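Long-range contacts in reducing-end xylose-releasing exo-oligoxylanase Rex8A (Paenibacillus barcinonensis, PDB 6SUD), which hydrolyses short linear and branched xylooligosaccharides as an exo-enzyme, releasing xylose from their reducing ends during xylan breakdown: residues 181-186 and 196-201; 241-246 and 263-268. The protein carries 1 engineered substitution. All coordinates share one frame; numbering follows the deposited sequence.

Contact 1: 181-186 and 196-201. With XYP (beta-D-xylopyranose), chain K.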
ATOM      1  N   ASN A 181      20.842   8.050  -1.155  1.00 16.63           N
ATOM      2  CA  ASN A 181      20.340   7.604   0.177  1.00 15.12           C
ATOM      3  C   ASN A 181      19.451   6.350   0.060  1.00 14.40           C
ATOM      4  O   ASN A 181      18.993   5.884   1.117  1.00 14.40           O
ATOM      5  CB  ASN A 181      19.613   8.739   0.905  1.00 14.24           C
ATOM      6  CG  ASN A 181      18.468   9.301   0.090  1.00 13.36           C
ATOM      7  OD1 ASN A 181      17.909   8.599  -0.751  1.00 12.31           O
ATOM      8  ND2 ASN A 181      18.155  10.573   0.283  1.00 13.18           N
ATOM      9  N   ARG A 182      19.209   5.834  -1.154  1.00 13.75           N
ATOM     10  CA  ARG A 182      18.430   4.592  -1.434  1.00 14.65           C
ATOM     11  C   ARG A 182      16.964   4.742  -0.978  1.00 13.50           C
ATOM     12  O   ARG A 182      16.329   3.698  -0.703  1.00 12.78           O
ATOM     13  CB  ARG A 182      19.013   3.353  -0.740  1.00 16.53           C
ATOM     14  CG  ARG A 182      20.533   3.244  -0.697  1.00 19.67           C
ATOM     15  CD  ARG A 182      21.220   3.297  -2.045  1.00 22.85           C
ATOM     16  NE  ARG A 182      22.524   2.631  -2.063  1.00 25.01           N
ATOM     17  CZ  ARG A 182      23.673   3.147  -1.618  1.00 29.25           C
ATOM     18  NH1 ARG A 182      23.718   4.358  -1.089  1.00 31.98           N
ATOM     19  NH2 ARG A 182      24.789   2.441  -1.704  1.00 29.29           N
ATOM     20  N   LEU A 183      16.430   5.967  -0.962  1.00 12.18           N
ATOM     21  CA  LEU A 183      15.049   6.251  -0.474  1.00 11.38           C
ATOM     22  C   LEU A 183      14.115   6.539  -1.651  1.00 10.80           C
ATOM     23  O   LEU A 183      14.509   7.285  -2.574  1.00 10.49           O
ATOM     24  CB  LEU A 183      15.072   7.441   0.484  1.00 11.63           C
ATOM     25  CG  LEU A 183      15.865   7.237   1.769  1.00 11.57           C
ATOM     26  CD1 LEU A 183      15.725   8.462   2.655  1.00 12.13           C
ATOM     27  CD2 LEU A 183      15.448   5.967   2.500  1.00 11.44           C
ATOM     28  N   ILE A 184      12.897   5.990  -1.588  1.00 10.24           N
ATOM     29  CA  ILE A 184      11.836   6.291  -2.590  1.00 10.23           C
ATOM     30  C   ILE A 184      11.445   7.770  -2.466  1.00 10.13           C
ATOM     31  O   ILE A 184      11.432   8.311  -1.343  1.00  9.74           O
ATOM     32  CB  ILE A 184      10.637   5.335  -2.434  1.00  9.61           C
ATOM     33  CG1 ILE A 184       9.716   5.415  -3.649  1.00  9.57           C
ATOM     34  CG2 ILE A 184       9.912   5.567  -1.114  1.00 10.05           C
ATOM     35  CD1 ILE A 184       8.618   4.375  -3.664  1.00  9.46           C
ATOM     36  N   LYS A 185      11.199   8.419  -3.601  1.00 10.51           N
ATOM     37  CA  LYS A 185      10.820   9.852  -3.666  1.00 11.38           C
ATOM     38  C   LYS A 185       9.302   9.996  -3.735  1.00 10.98           C
ATOM     39  O   LYS A 185       8.638   9.043  -4.114  1.00 11.29           O
ATOM     40  CB  LYS A 185      11.414  10.510  -4.908  1.00 12.22           C
ATOM     41  CG  LYS A 185      12.923  10.529  -4.945  1.00 13.10           C
ATOM     42  CD  LYS A 185      13.426  11.257  -6.168  1.00 14.39           C
ATOM     43  CE  LYS A 185      14.418  10.455  -6.977  1.00 14.85           C
ATOM     44  NZ  LYS A 185      14.640  11.068  -8.303  1.00 14.56           N
ATOM     45  N   PHE A 186       8.804  11.196  -3.486  1.00 10.88           N
ATOM     46  CA  PHE A 186       7.362  11.518  -3.631  1.00 10.79           C
ATOM     47  C   PHE A 186       6.982  11.482  -5.123  1.00 10.25           C
ATOM     48  O   PHE A 186       6.038  10.778  -5.497  1.00  9.26           O
ATOM     49  CB  PHE A 186       7.043  12.856  -2.967  1.00 11.08           C
ATOM     50  CG  PHE A 186       5.746  13.445  -3.442  1.00 11.26           C
ATOM     51  CD1 PHE A 186       4.559  12.752  -3.267  1.00 11.47           C
ATOM     52  CD2 PHE A 186       5.720  14.659  -4.106  1.00 11.10           C
ATOM     53  CE1 PHE A 186       3.363  13.281  -3.714  1.00 11.85           C
ATOM     54  CE2 PHE A 186       4.521  15.192  -4.549  1.00 12.02           C
ATOM     55  CZ  PHE A 186       3.349  14.495  -4.367  1.00 11.63           C
ATOM     56  N   SER A 196       4.598   6.904   3.782  1.00  6.97           N
ATOM     57  CA  SER A 196       3.636   5.813   3.468  1.00  6.85           C
ATOM     58  C   SER A 196       4.074   5.047   2.208  1.00  6.94           C
ATOM     59  O   SER A 196       3.564   3.941   1.974  1.00  6.44           O
ATOM     60  CB  SER A 196       2.252   6.376   3.330  1.00  7.08           C
ATOM     61  OG  SER A 196       2.143   7.047   2.089  1.00  7.32           O
ATOM     62  N   TYR A 197       4.973   5.612   1.406  1.00  7.05           N
ATOM     63  CA  TYR A 197       5.490   4.958   0.174  1.00  7.30           C
ATOM     64  C   TYR A 197       6.588   3.935   0.499  1.00  7.40           C
ATOM     65  O   TYR A 197       6.965   3.182  -0.421  1.00  7.47           O
ATOM     66  CB  TYR A 197       6.067   6.004  -0.783  1.00  7.67           C
ATOM     67  CG  TYR A 197       5.086   6.902  -1.497  1.00  7.68           C
ATOM     68  CD1 TYR A 197       3.752   7.003  -1.143  1.00  8.15           C
ATOM     69  CD2 TYR A 197       5.527   7.700  -2.536  1.00  8.02           C
ATOM     70  CE1 TYR A 197       2.887   7.853  -1.816  1.00  8.54           C
ATOM     71  CE2 TYR A 197       4.682   8.558  -3.221  1.00  8.27           C
ATOM     72  CZ  TYR A 197       3.348   8.641  -2.858  1.00  8.55           C
ATOM     73  OH  TYR A 197       2.505   9.482  -3.543  1.00  9.16           O
ATOM     74  N   HIS A 198       7.116   3.923   1.726  1.00  7.06           N
ATOM     75  CA  HIS A 198       8.279   3.083   2.122  1.00  7.02           C
ATOM     76  C   HIS A 198       7.817   1.680   2.505  1.00  7.05           C
ATOM     77  O   HIS A 198       7.167   1.516   3.543  1.00  6.85           O
ATOM     78  CB  HIS A 198       9.094   3.734   3.246  1.00  6.84           C
ATOM     79  CG  HIS A 198       9.787   4.962   2.782  1.00  6.72           C
ATOM     80  ND1 HIS A 198      11.163   5.020   2.581  1.00  6.76           N
ATOM     81  CD2 HIS A 198       9.285   6.152   2.373  1.00  6.64           C
ATOM     82  CE1 HIS A 198      11.462   6.223   2.129  1.00  6.75           C
ATOM     83  NE2 HIS A 198      10.323   6.939   2.017  1.00  6.60           N
ATOM     84  N   LEU A 199       8.203   0.708   1.687  1.00  7.39           N
ATOM     85  CA  LEU A 199       7.761  -0.698   1.815  1.00  7.55           C
ATOM     86  C   LEU A 199       8.998  -1.576   1.895  1.00  7.72           C
ATOM     87  O   LEU A 199       9.275  -2.337   0.968  1.00  7.39           O
ATOM     88  CB  LEU A 199       6.908  -1.082   0.606  1.00  7.72           C
ATOM     89  CG  LEU A 199       5.718  -0.187   0.282  1.00  7.74           C
ATOM     90  CD1 LEU A 199       5.081  -0.670  -0.996  1.00  7.93           C
ATOM     91  CD2 LEU A 199       4.686  -0.170   1.391  1.00  7.85           C
ATOM     92  N   PRO A 200       9.762  -1.506   3.000  1.00  8.03           N
ATOM     93  CA  PRO A 200      11.003  -2.273   3.132  1.00  8.18           C
ATOM     94  C   PRO A 200      10.811  -3.769   2.856  1.00  8.46           C
ATOM     95  O   PRO A 200      11.694  -4.386   2.304  1.00  9.10           O
ATOM     96  CB  PRO A 200      11.446  -1.985   4.579  1.00  8.35           C
ATOM     97  CG  PRO A 200      10.198  -1.434   5.241  1.00  8.10           C
ATOM     98  CD  PRO A 200       9.539  -0.629   4.151  1.00  8.07           C
ATOM     99  N   HIS A 201       9.674  -4.309   3.277  1.00  8.31           N
ATOM    100  CA  HIS A 201       9.282  -5.721   3.056  1.00  8.14           C
ATOM    101  C   HIS A 201       9.143  -6.051   1.570  1.00  8.06           C
ATOM    102  O   HIS A 201       9.478  -7.204   1.207  1.00  8.59           O
ATOM    103  CB  HIS A 201       8.016  -6.059   3.844  1.00  8.00           C
ATOM    104  CG  HIS A 201       6.892  -5.095   3.713  1.00  8.11           C
ATOM    105  ND1 HIS A 201       7.033  -3.747   3.966  1.00  8.29           N
ATOM    106  CD2 HIS A 201       5.582  -5.295   3.459  1.00  8.26           C
ATOM    107  CE1 HIS A 201       5.859  -3.157   3.819  1.00  8.45           C
ATOM    108  NE2 HIS A 201       4.957  -4.080   3.508  1.00  8.26           N
TER
HETATM  109  O1  XYP K 509      -3.898  11.087  -4.257  1.00 33.54           O
HETATM  110  C1  XYP K 509      -2.764  10.244  -4.561  1.00 33.01           C
HETATM  111  C2  XYP K 509      -2.251   9.445  -3.360  1.00 32.64           C
HETATM  112  C3  XYP K 509      -0.983   8.669  -3.695  1.00 33.02           C
HETATM  113  C4  XYP K 509      -0.993   8.295  -5.173  1.00 33.02           C
HETATM  114  C5  XYP K 509      -2.436   8.112  -5.631  1.00 33.12           C
HETATM  115  O2  XYP K 509      -2.039  10.286  -2.220  1.00 31.97           O
HETATM  116  O3  XYP K 509      -0.928   7.527  -2.823  1.00 32.04           O
HETATM  117  O4  XYP K 509      -0.379   9.344  -5.926  1.00 34.38           O
HETATM  118  O5  XYP K 509      -3.178   9.330  -5.576  1.00 33.72           O
HETATM  119  O   HOH W   1       3.272  10.475  -5.844  1.00 16.12           O
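One face of the His198 imidazole carries the CG2 methyl of Ile184, which sits 3.5 Å from the ring centroid and 15° off its normal, a CH-pi contact. At the rim of the same ring, Leu183 CD2 lies 4.0 Å from His198 CE1. The ring of Tyr197 is met differently: Lys185 O lies 3.7 Å from Tyr197 CD2 and Phe186 O 3.5 Å from Tyr197 CE2, both at the ring edge near its plane. The Phe186 ring meets the hydroxyl of Tyr197 obliquely. Branching at CB suits Ile184 to this place: with CG1 anti to the backbone N (chi1 -166°), one methyl is given to the imidazole while CD1 runs toward Tyr197 and lies 3.8 Å from its backbone O. No direct hydrogen bond joins the segments. A water does so instead, donating to Phe186 O at 2.8 Å and bonded to Tyr197 OH at 2.6 Å. His198 ND1 is bonded to Ser225 OG and NE2 to Ser193 OG, and the ring also stacks with Tyr228; the two bonds fix its rotation. Lys185 O is buried with no hydrogen-bond partner, and the C-H edge of Tyr197 offers it at most a weak electrostatic contact. Tyr197 belongs to the xylose pocket, its OH making a van der Waals approach of 3.6 Å to C3 of the bound sugar; apolar packing and one water help place this phenol.

Contact 2: 241-246 and 263-268; sequences PEYANY and YSDAYR. With XYP (beta-D-xylopyranose), chain K; XYP (beta-D-xylopyranose), chain J.
Glu242 reaches across to the turn that bears Asp265, and its OE2 accepts a nearly straight hydrogen bond from the backbone N of Asp265 (3.0 Å, 164°), using the anti lone pair. Here the packing is close. The other carboxylate oxygen, OE1, lies 3.3 Å from Tyr263 CB, and the side chains of Glu242 and Tyr263 run side by side in the same direction, with carboxylate and ring planes 77° apart. A glutamate suits the place because its chain, extended beyond CG (chi2 -175°), is long enough to bring an acceptor to a backbone N-H within the turn. Glu242 OE2 also lies 4.0 Å from Asp265 OD1, and the planes of the two carboxylates are nearly perpendicular.

Away from this bond the contact is looser: Ala266 CB comes no nearer than 4.0 Å to Pro241 O, and Tyr243 turns a ring edge toward Asp265 OD2, while its own hydroxyl bonds to His256. The OD1 of Asp265 meets sugar, accepting from O2 of the chain K xylose at 2.8 Å, while OD2 is paired with Arg268. Arg268 reaches O3 of that xylose through NH1 and, weakly, through NH2, with O3 near the guanidinium plane. Its NE also donates to Asp265 O, tying the backbone of the turn to the group that binds xylose. The chain J xylose lies against Ser264 CB. Glu242 is thus a second-shell residue behind Asp265, the inferred proton acceptor, in the active site of a family 8 glycoside hydrolase, an (alpha/alpha)6-barrel family.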
ATOM      1  N   PRO A 241       4.153  12.447   9.127  1.00  8.07           N
ATOM      2  CA  PRO A 241       3.625  13.413   8.170  1.00  7.95           C
ATOM      3  C   PRO A 241       3.327  12.750   6.823  1.00  8.30           C
ATOM      4  O   PRO A 241       3.905  11.710   6.538  1.00  8.58           O
ATOM      5  CB  PRO A 241       4.766  14.423   8.089  1.00  7.73           C
ATOM      6  CG  PRO A 241       6.008  13.578   8.244  1.00  7.70           C
ATOM      7  CD  PRO A 241       5.621  12.481   9.215  1.00  7.82           C
ATOM      8  N   GLU A 242       2.423  13.345   6.039  1.00  8.35           N
ATOM      9  CA  GLU A 242       2.112  12.831   4.680  1.00  8.65           C
ATOM     10  C   GLU A 242       3.383  12.930   3.826  1.00  8.32           C
ATOM     11  O   GLU A 242       3.755  11.911   3.235  1.00  8.15           O
ATOM     12  CB  GLU A 242       0.899  13.540   4.089  1.00  9.61           C
ATOM     13  CG  GLU A 242      -0.386  13.111   4.772  1.00 10.14           C
ATOM     14  CD  GLU A 242      -1.649  13.674   4.159  1.00 11.53           C
ATOM     15  OE1 GLU A 242      -1.875  14.912   4.300  1.00 12.80           O
ATOM     16  OE2 GLU A 242      -2.390  12.878   3.526  1.00 12.11           O
ATOM     17  N   TYR A 243       4.029  14.100   3.775  1.00  8.07           N
ATOM     18  CA  TYR A 243       5.313  14.275   3.038  1.00  7.78           C
ATOM     19  C   TYR A 243       6.411  14.603   4.041  1.00  7.70           C
ATOM     20  O   TYR A 243       6.191  15.396   4.962  1.00  7.11           O
ATOM     21  CB  TYR A 243       5.286  15.416   2.019  1.00  7.92           C
ATOM     22  CG  TYR A 243       4.232  15.355   0.940  1.00  7.69           C
ATOM     23  CD1 TYR A 243       3.513  14.202   0.651  1.00  8.05           C
ATOM     24  CD2 TYR A 243       3.971  16.477   0.169  1.00  7.88           C
ATOM     25  CE1 TYR A 243       2.540  14.179  -0.343  1.00  7.92           C
ATOM     26  CE2 TYR A 243       3.013  16.470  -0.829  1.00  7.79           C
ATOM     27  CZ  TYR A 243       2.292  15.320  -1.092  1.00  7.86           C
ATOM     28  OH  TYR A 243       1.347  15.329  -2.081  1.00  7.86           O
ATOM     29  N   ALA A 244       7.587  14.015   3.833  1.00  7.57           N
ATOM     30  CA  ALA A 244       8.742  14.185   4.738  1.00  7.88           C
ATOM     31  C   ALA A 244      10.008  14.415   3.919  1.00  8.70           C
ATOM     32  O   ALA A 244      10.127  13.838   2.835  1.00  8.91           O
ATOM     33  CB  ALA A 244       8.884  12.980   5.627  1.00  7.41           C
ATOM     34  N   ASN A 245      10.906  15.240   4.456  1.00  9.45           N
ATOM     35  CA  ASN A 245      12.300  15.397   3.972  1.00 10.38           C
ATOM     36  C   ASN A 245      13.047  14.065   4.108  1.00 11.14           C
ATOM     37  O   ASN A 245      12.583  13.171   4.854  1.00 10.93           O
ATOM     38  CB  ASN A 245      12.996  16.513   4.750  1.00 10.87           C
ATOM     39  CG  ASN A 245      12.339  17.856   4.524  1.00 11.80           C
ATOM     40  OD1 ASN A 245      12.074  18.218   3.386  1.00 12.50           O
ATOM     41  ND2 ASN A 245      12.063  18.591   5.587  1.00 12.96           N
ATOM     42  N   TYR A 246      14.205  13.955   3.452  1.00 12.32           N
ATOM     43  CA  TYR A 246      15.067  12.751   3.489  1.00 13.99           C
ATOM     44  C   TYR A 246      15.539  12.498   4.924  1.00 14.23           C
ATOM     45  O   TYR A 246      15.886  11.346   5.221  1.00 13.68           O
ATOM     46  CB  TYR A 246      16.241  12.899   2.517  1.00 14.95           C
ATOM     47  CG  TYR A 246      15.885  12.821   1.050  1.00 16.14           C
ATOM     48  CD1 TYR A 246      14.866  11.998   0.588  1.00 16.91           C
ATOM     49  CD2 TYR A 246      16.596  13.544   0.106  1.00 17.02           C
ATOM     50  CE1 TYR A 246      14.543  11.921  -0.761  1.00 16.90           C
ATOM     51  CE2 TYR A 246      16.294  13.470  -1.247  1.00 17.22           C
ATOM     52  CZ  TYR A 246      15.262  12.658  -1.685  1.00 17.22           C
ATOM     53  OH  TYR A 246      14.979  12.569  -3.020  1.00 17.18           O
ATOM     54  N   TYR A 263      -2.684  12.721   8.176  1.00  8.95           N
ATOM     55  CA  TYR A 263      -3.896  12.636   7.323  1.00  9.99           C
ATOM     56  C   TYR A 263      -3.723  11.434   6.382  1.00  9.73           C
ATOM     57  O   TYR A 263      -2.745  10.696   6.511  1.00 10.18           O
ATOM     58  CB  TYR A 263      -4.101  13.949   6.567  1.00 10.65           C
ATOM     59  CG  TYR A 263      -5.532  14.307   6.234  1.00 12.53           C
ATOM     60  CD1 TYR A 263      -6.483  14.447   7.233  1.00 13.56           C
ATOM     61  CD2 TYR A 263      -5.922  14.543   4.924  1.00 13.37           C
ATOM     62  CE1 TYR A 263      -7.792  14.796   6.936  1.00 14.91           C
ATOM     63  CE2 TYR A 263      -7.228  14.893   4.611  1.00 14.82           C
ATOM     64  CZ  TYR A 263      -8.163  15.021   5.620  1.00 15.14           C
ATOM     65  OH  TYR A 263      -9.443  15.364   5.291  1.00 18.66           O
ATOM     66  N   SER A 264      -4.639  11.286   5.424  1.00  9.38           N
ATOM     67  CA  SER A 264      -4.913  10.073   4.597  1.00  9.31           C
ATOM     68  C   SER A 264      -3.662   9.270   4.201  1.00  9.01           C
ATOM     69  O   SER A 264      -3.665   8.064   4.448  1.00  9.49           O
ATOM     70  CB  SER A 264      -5.678  10.472   3.377  1.00  9.47           C
ATOM     71  OG  SER A 264      -6.827  11.210   3.750  1.00  9.40           O
ATOM     72  N   ASP A 265      -2.643   9.872   3.583  1.00  9.16           N
ATOM     73  CA  ASP A 265      -1.452   9.101   3.118  1.00  8.86           C
ATOM     74  C   ASP A 265      -0.811   8.372   4.310  1.00  7.75           C
ATOM     75  O   ASP A 265      -0.550   7.133   4.216  1.00  6.12           O
ATOM     76  CB  ASP A 265      -0.403   9.995   2.448  1.00  9.81           C
ATOM     77  CG  ASP A 265      -0.613  10.232   0.965  1.00 11.10           C
ATOM     78  OD1 ASP A 265      -1.780  10.303   0.528  1.00 11.52           O
ATOM     79  OD2 ASP A 265       0.403  10.369   0.261  1.00 12.00           O
ATOM     80  N   ALA A 266      -0.584   9.110   5.403  1.00  7.56           N
ATOM     81  CA  ALA A 266       0.246   8.665   6.549  1.00  7.53           C
ATOM     82  C   ALA A 266      -0.407   7.495   7.290  1.00  7.70           C
ATOM     83  O   ALA A 266       0.308   6.820   8.056  1.00  8.07           O
ATOM     84  CB  ALA A 266       0.540   9.815   7.479  1.00  7.28           C
ATOM     85  N   TYR A 267      -1.702   7.236   7.097  1.00  7.63           N
ATOM     86  CA  TYR A 267      -2.383   6.102   7.772  1.00  7.61           C
ATOM     87  C   TYR A 267      -1.675   4.788   7.447  1.00  7.90           C
ATOM     88  O   TYR A 267      -1.581   3.910   8.337  1.00  7.71           O
ATOM     89  CB  TYR A 267      -3.844   5.985   7.337  1.00  7.72           C
ATOM     90  CG  TYR A 267      -4.679   7.200   7.616  1.00  7.78           C
ATOM     91  CD1 TYR A 267      -4.215   8.224   8.426  1.00  7.84           C
ATOM     92  CD2 TYR A 267      -5.970   7.287   7.125  1.00  7.80           C
ATOM     93  CE1 TYR A 267      -4.990   9.334   8.702  1.00  8.17           C
ATOM     94  CE2 TYR A 267      -6.757   8.394   7.386  1.00  7.98           C
ATOM     95  CZ  TYR A 267      -6.263   9.421   8.166  1.00  8.08           C
ATOM     96  OH  TYR A 267      -7.054  10.501   8.434  1.00  8.54           O
ATOM     97  N   ARG A 268      -1.144   4.673   6.226  1.00  7.73           N
ATOM     98  CA  ARG A 268      -0.590   3.396   5.703  1.00  7.83           C
ATOM     99  C   ARG A 268       0.736   3.077   6.399  1.00  7.45           C
ATOM    100  O   ARG A 268       1.089   1.901   6.419  1.00  7.02           O
ATOM    101  CB  ARG A 268      -0.451   3.457   4.183  1.00  8.07           C
ATOM    102  CG  ARG A 268      -1.783   3.705   3.484  1.00  8.32           C
ATOM    103  CD  ARG A 268      -1.537   3.983   2.019  1.00  8.64           C
ATOM    104  NE  ARG A 268      -0.937   5.300   1.770  1.00  8.31           N
ATOM    105  CZ  ARG A 268      -0.867   5.872   0.565  1.00  8.66           C
ATOM    106  NH1 ARG A 268      -1.289   5.218  -0.499  1.00  9.09           N
ATOM    107  NH2 ARG A 268      -0.354   7.079   0.412  1.00  8.64           N
TER
HETATM  108  O1  XYP K 509      -3.898  11.087  -4.257  1.00 33.54           O
HETATM  109  C1  XYP K 509      -2.764  10.244  -4.561  1.00 33.01           C
HETATM  110  C2  XYP K 509      -2.251   9.445  -3.360  1.00 32.64           C
HETATM  111  C3  XYP K 509      -0.983   8.669  -3.695  1.00 33.02           C
HETATM  112  C4  XYP K 509      -0.993   8.295  -5.173  1.00 33.02           C
HETATM  113  C5  XYP K 509      -2.436   8.112  -5.631  1.00 33.12           C
HETATM  114  O2  XYP K 509      -2.039  10.286  -2.220  1.00 31.97           O
HETATM  115  O3  XYP K 509      -0.928   7.527  -2.823  1.00 32.04           O
HETATM  116  O4  XYP K 509      -0.379   9.344  -5.926  1.00 34.38           O
HETATM  117  O5  XYP K 509      -3.178   9.330  -5.576  1.00 33.72           O
HETATM  118  O1  XYP J 508      -9.078  10.693  -0.688  1.00 18.87           O
HETATM  119  C1  XYP J 508      -7.859   9.943  -0.760  1.00 18.04           C
HETATM  120  C2  XYP J 508      -7.599   9.616  -2.229  1.00 18.05           C
HETATM  121  C3  XYP J 508      -6.349   8.784  -2.304  1.00 17.48           C
HETATM  122  C4  XYP J 508      -5.182   9.563  -1.741  1.00 18.18           C
HETATM  123  C5  XYP J 508      -5.487  10.041  -0.328  1.00 18.68           C
HETATM  124  O2  XYP J 508      -8.666   8.883  -2.863  1.00 17.03           O
HETATM  125  O3  XYP J 508      -6.096   8.435  -3.666  1.00 17.78           O
HETATM  126  O4  XYP J 508      -4.050   8.686  -1.776  1.00 18.94           O
HETATM  127  O5  XYP J 508      -6.750  10.726  -0.270  1.00 18.45           O

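How the contacts relate
Followed from the N terminus, the chain first closes contact 1, where 181-186, with the short strand 183-184, meets 196-201 at the start of helix 200-209. After helix 215-232 it enters a long irregular region, and contact 2 folds 241-246 back on 263-268, just ahead of helix 268-280. The two loops follow one another in series, neither nested nor crossed, with their centres about 12 Å apart. They nevertheless touch: Ser196 packs on Arg268 and Asp265, Phe186 on Tyr243, and Asn181 on Tyr246. Both border the same xylose, so two successive loop regions, each leading into a helix, converge on one sugar site.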